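DUF683-containing protein (Cyanothece, PDB 3CSX) is of unknown function but is a metalloprotein associated with nitrogen fixation, a member of the Rop-like helical family. Local coordinates at residues 32-41 with 55-63. Residues are numbered along the deposited sequence; the frame is centred on the assembly and turned at random.
Sequences GQMKMDLHDL and TAEKTYEIF
Met34, with CG anti to its carbonyl carbon (chi1 -73°) and bends at chi2 and chi3, brings its terminal methyl against Thr59 and Lys58 of segment 55-63. Met34 CE lies 3.2 Å from Thr59 OG1. It also touches CB, CG and CE of Lys58, whose chain crosses that of Met34 at about a right angle. The Met34 CE to Lys58 CE distance, 3.4 Å, is tight for two carbons. Met34 CG packs on Ile62 CG2 at 4.0 Å. The methionine is a knob in the hole formed by Thr55, Lys58, Thr59 and Ile62.

The Thr59 hydroxyl is turned back along its own helix. Thr59 OG1 donates to Thr55 O at 2.9 Å, from above the carbonyl plane. Thr59 N reaches the same oxygen from the opposite face, so two bonds grip it. With an alanine in place of Thr59, Thr55 O would probably lose its hydroxyl donor, and a gap would be likely to open beside the Met34 methyl.

Leu41 and Thr55 come tip to tip, with Leu41 CD2 3.6 Å from Thr55 CB. Leu38 CD1 rests on Thr55 CG2 at 3.9 Å. At the other end, Lys35 CB lies at the edge of the Phe63 ring.

No hydrogen bond joins the two segments. Their axes approach to 9.3 Å and run antiparallel at 154°. Thr55 OG1 is hydrogen-bonded to Asn51 O, and Ile62 continues the packing onto Leu27 and Ala31. The contact thus joins helices 14-44 and 52-77 of the helical hairpin, near its connecting turn.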
loop_
_atom_site.group_PDB
_atom_site.type_symbol
_atom_site.label_atom_id
_atom_site.label_comp_id
_atom_site.label_asym_id
_atom_site.label_seq_id
_atom_site.Cartn_x
_atom_site.Cartn_y
_atom_site.Cartn_z
ATOM N N GLY B 32 -8.714 -13.384 -3.958
ATOM C CA GLY B 32 -9.679 -13.871 -4.946
ATOM C C GLY B 32 -10.874 -14.570 -4.337
ATOM O O GLY B 32 -12.007 -14.435 -4.834
ATOM N N GLN B 33 -10.640 -15.327 -3.254
ATOM C CA GLN B 33 -11.724 -16.020 -2.576
ATOM C C GLN B 33 -12.688 -15.096 -1.921
ATOM O O GLN B 33 -13.876 -15.320 -1.987
ATOM C CB GLN B 33 -11.211 -16.980 -1.487
ATOM C CG GLN B 33 -10.731 -18.267 -2.044
ATOM C CD GLN B 33 -9.731 -18.908 -1.111
ATOM O OE1 GLN B 33 -9.856 -18.785 0.122
ATOM N NE2 GLN B 33 -8.719 -19.535 -1.673
ATOM N N MET B 34 -12.174 -14.054 -1.270
ATOM C CA MET B 34 -13.003 -13.111 -0.616
ATOM C C MET B 34 -13.728 -12.276 -1.659
ATOM O O MET B 34 -14.897 -11.942 -1.455
ATOM C CB MET B 34 -12.203 -12.232 0.371
ATOM C CG MET B 34 -11.769 -12.999 1.657
ATOM S SD MET B 34 -13.193 -13.598 2.562
ATOM C CE MET B 34 -14.272 -12.169 2.775
ATOM N N LYS B 35 -13.040 -11.956 -2.763
ATOM C CA LYS B 35 -13.697 -11.225 -3.839
ATOM C C LYS B 35 -14.939 -11.991 -4.273
ATOM O O LYS B 35 -16.033 -11.430 -4.323
ATOM C CB LYS B 35 -12.747 -11.075 -5.014
ATOM C CG LYS B 35 -13.380 -10.481 -6.300
ATOM C CD LYS B 35 -12.265 -10.316 -7.306
ATOM C CE LYS B 35 -12.776 -10.030 -8.725
ATOM N NZ LYS B 35 -13.145 -11.324 -9.394
ATOM N N MET B 36 -14.758 -13.279 -4.598
ATOM C CA MET B 36 -15.891 -14.085 -5.070
ATOM C C MET B 36 -17.001 -14.207 -4.053
ATOM O O MET B 36 -18.147 -14.122 -4.393
ATOM C CB MET B 36 -15.437 -15.446 -5.598
ATOM C CG MET B 36 -16.580 -16.163 -6.312
ATOM S SD MET B 36 -17.149 -15.301 -7.815
ATOM C CE MET B 36 -15.798 -15.675 -8.834
ATOM N N ASP B 37 -16.662 -14.368 -2.775
ATOM C CA ASP B 37 -17.655 -14.416 -1.760
ATOM C C ASP B 37 -18.418 -13.113 -1.597
ATOM O O ASP B 37 -19.640 -13.103 -1.380
ATOM C CB ASP B 37 -17.021 -14.906 -0.449
ATOM C CG ASP B 37 -16.676 -16.384 -0.513
ATOM O OD1 ASP B 37 -16.938 -17.077 -1.562
ATOM O OD2 ASP B 37 -16.100 -16.866 0.463
ATOM N N LEU B 38 -17.719 -12.004 -1.733
ATOM C CA LEU B 38 -18.413 -10.750 -1.620
ATOM C C LEU B 38 -19.333 -10.589 -2.833
ATOM O O LEU B 38 -20.454 -10.144 -2.698
ATOM C CB LEU B 38 -17.427 -9.596 -1.532
ATOM C CG LEU B 38 -18.166 -8.252 -1.449
ATOM C CD1 LEU B 38 -19.179 -8.144 -0.244
ATOM C CD2 LEU B 38 -17.152 -7.111 -1.451
ATOM N N HIS B 39 -18.825 -10.955 -3.994
ATOM C CA HIS B 39 -19.651 -10.896 -5.226
ATOM C C HIS B 39 -20.922 -11.701 -5.049
ATOM O O HIS B 39 -22.025 -11.236 -5.320
ATOM C CB HIS B 39 -18.837 -11.391 -6.408
ATOM C CG HIS B 39 -19.682 -11.731 -7.584
ATOM N ND1 HIS B 39 -20.331 -12.953 -7.698
ATOM C CD2 HIS B 39 -20.021 -11.010 -8.678
ATOM C CE1 HIS B 39 -21.038 -12.957 -8.825
ATOM N NE2 HIS B 39 -20.868 -11.790 -9.430
ATOM N N ASP B 40 -20.768 -12.940 -4.580
ATOM C CA ASP B 40 -21.909 -13.816 -4.389
ATOM C C ASP B 40 -22.918 -13.301 -3.370
ATOM O O ASP B 40 -24.122 -13.443 -3.569
ATOM C CB ASP B 40 -21.446 -15.248 -4.030
ATOM C CG ASP B 40 -20.721 -15.945 -5.174
ATOM O OD1 ASP B 40 -20.693 -15.392 -6.318
ATOM O OD2 ASP B 40 -20.152 -17.055 -4.913
ATOM N N LEU B 41 -22.430 -12.674 -2.294
ATOM C CA LEU B 41 -23.282 -11.965 -1.345
ATOM C C LEU B 41 -24.124 -10.876 -2.043
ATOM O O LEU B 41 -25.349 -10.822 -1.896
ATOM C CB LEU B 41 -22.446 -11.349 -0.196
ATOM C CG LEU B 41 -23.236 -10.595 0.914
ATOM C CD1 LEU B 41 -24.412 -11.424 1.460
ATOM C CD2 LEU B 41 -22.268 -10.240 2.067
ATOM N N THR B 55 -18.604 -8.776 5.848
ATOM C CA THR B 55 -18.001 -9.377 4.684
ATOM C C THR B 55 -17.132 -8.381 3.932
ATOM O O THR B 55 -16.028 -8.714 3.564
ATOM C CB THR B 55 -19.063 -10.038 3.760
ATOM O OG1 THR B 55 -19.829 -11.013 4.504
ATOM C CG2 THR B 55 -18.405 -10.721 2.580
ATOM N N ALA B 56 -17.633 -7.164 3.707
ATOM C CA ALA B 56 -16.832 -6.091 3.083
ATOM C C ALA B 56 -15.558 -5.730 3.871
ATOM O O ALA B 56 -14.513 -5.538 3.309
ATOM C CB ALA B 56 -17.685 -4.865 2.885
ATOM N N GLU B 57 -15.660 -5.654 5.195
ATOM C CA GLU B 57 -14.464 -5.381 6.001
ATOM C C GLU B 57 -13.399 -6.445 5.817
ATOM O O GLU B 57 -12.258 -6.117 5.657
ATOM C CB GLU B 57 -14.825 -5.188 7.493
ATOM C CG GLU B 57 -13.607 -5.067 8.464
ATOM C CD GLU B 57 -12.728 -3.865 8.185
ATOM O OE1 GLU B 57 -13.230 -2.864 7.634
ATOM O OE2 GLU B 57 -11.528 -3.905 8.542
ATOM N N LYS B 58 -13.781 -7.725 5.870
ATOM C CA LYS B 58 -12.865 -8.851 5.736
ATOM C C LYS B 58 -12.158 -8.791 4.369
ATOM O O LYS B 58 -10.932 -8.956 4.228
ATOM C CB LYS B 58 -13.747 -10.106 5.859
ATOM C CG LYS B 58 -13.094 -11.437 6.241
ATOM C CD LYS B 58 -14.201 -12.321 6.916
ATOM C CE LYS B 58 -15.423 -12.557 5.963
ATOM N NZ LYS B 58 -16.845 -12.422 6.506
ATOM N N THR B 59 -12.967 -8.529 3.347
ATOM C CA THR B 59 -12.479 -8.395 1.988
ATOM C C THR B 59 -11.510 -7.213 1.886
ATOM O O THR B 59 -10.429 -7.327 1.306
ATOM C CB THR B 59 -13.660 -8.233 1.025
ATOM O OG1 THR B 59 -14.508 -9.374 1.147
ATOM C CG2 THR B 59 -13.131 -8.156 -0.435
ATOM N N TYR B 60 -11.890 -6.088 2.472
ATOM C CA TYR B 60 -11.039 -4.889 2.417
ATOM C C TYR B 60 -9.660 -5.163 3.006
ATOM O O TYR B 60 -8.639 -4.820 2.422
ATOM C CB TYR B 60 -11.712 -3.726 3.143
ATOM C CG TYR B 60 -10.731 -2.630 3.423
ATOM C CD1 TYR B 60 -10.306 -1.777 2.405
ATOM C CD2 TYR B 60 -10.202 -2.465 4.714
ATOM C CE1 TYR B 60 -9.378 -0.786 2.660
ATOM C CE2 TYR B 60 -9.278 -1.498 4.982
ATOM C CZ TYR B 60 -8.878 -0.642 3.954
ATOM O OH TYR B 60 -7.938 0.340 4.220
ATOM N N GLU B 61 -9.631 -5.830 4.169
ATOM C CA GLU B 61 -8.397 -6.041 4.859
ATOM C C GLU B 61 -7.407 -6.870 4.096
ATOM O O GLU B 61 -6.232 -6.547 4.062
ATOM C CB GLU B 61 -8.682 -6.633 6.247
ATOM C CG GLU B 61 -9.420 -5.635 7.134
ATOM C CD GLU B 61 -8.701 -4.289 7.324
ATOM O OE1 GLU B 61 -7.467 -4.190 7.118
ATOM O OE2 GLU B 61 -9.394 -3.312 7.704
ATOM N N ILE B 62 -7.884 -7.943 3.464
ATOM C CA ILE B 62 -7.030 -8.768 2.671
ATOM C C ILE B 62 -6.486 -8.013 1.425
ATOM O O ILE B 62 -5.308 -8.093 1.096
ATOM C CB ILE B 62 -7.704 -10.175 2.348
ATOM C CG1 ILE B 62 -6.692 -11.133 1.709
ATOM C CG2 ILE B 62 -8.973 -10.081 1.514
ATOM C CD1 ILE B 62 -6.285 -10.765 0.352
ATOM N N PHE B 63 -7.337 -7.269 0.749
ATOM C CA PHE B 63 -6.843 -6.481 -0.397
ATOM C C PHE B 63 -5.903 -5.377 0.010
ATOM O O PHE B 63 -4.940 -5.065 -0.717
ATOM C CB PHE B 63 -8.012 -5.986 -1.257
ATOM C CG PHE B 63 -8.511 -7.028 -2.226
ATOM C CD1 PHE B 63 -7.880 -7.200 -3.465
ATOM C CD2 PHE B 63 -9.588 -7.850 -1.905
ATOM C CE1 PHE B 63 -8.334 -8.170 -4.367
ATOM C CE2 PHE B 63 -10.028 -8.848 -2.794
ATOM C CZ PHE B 63 -9.413 -8.992 -4.020
#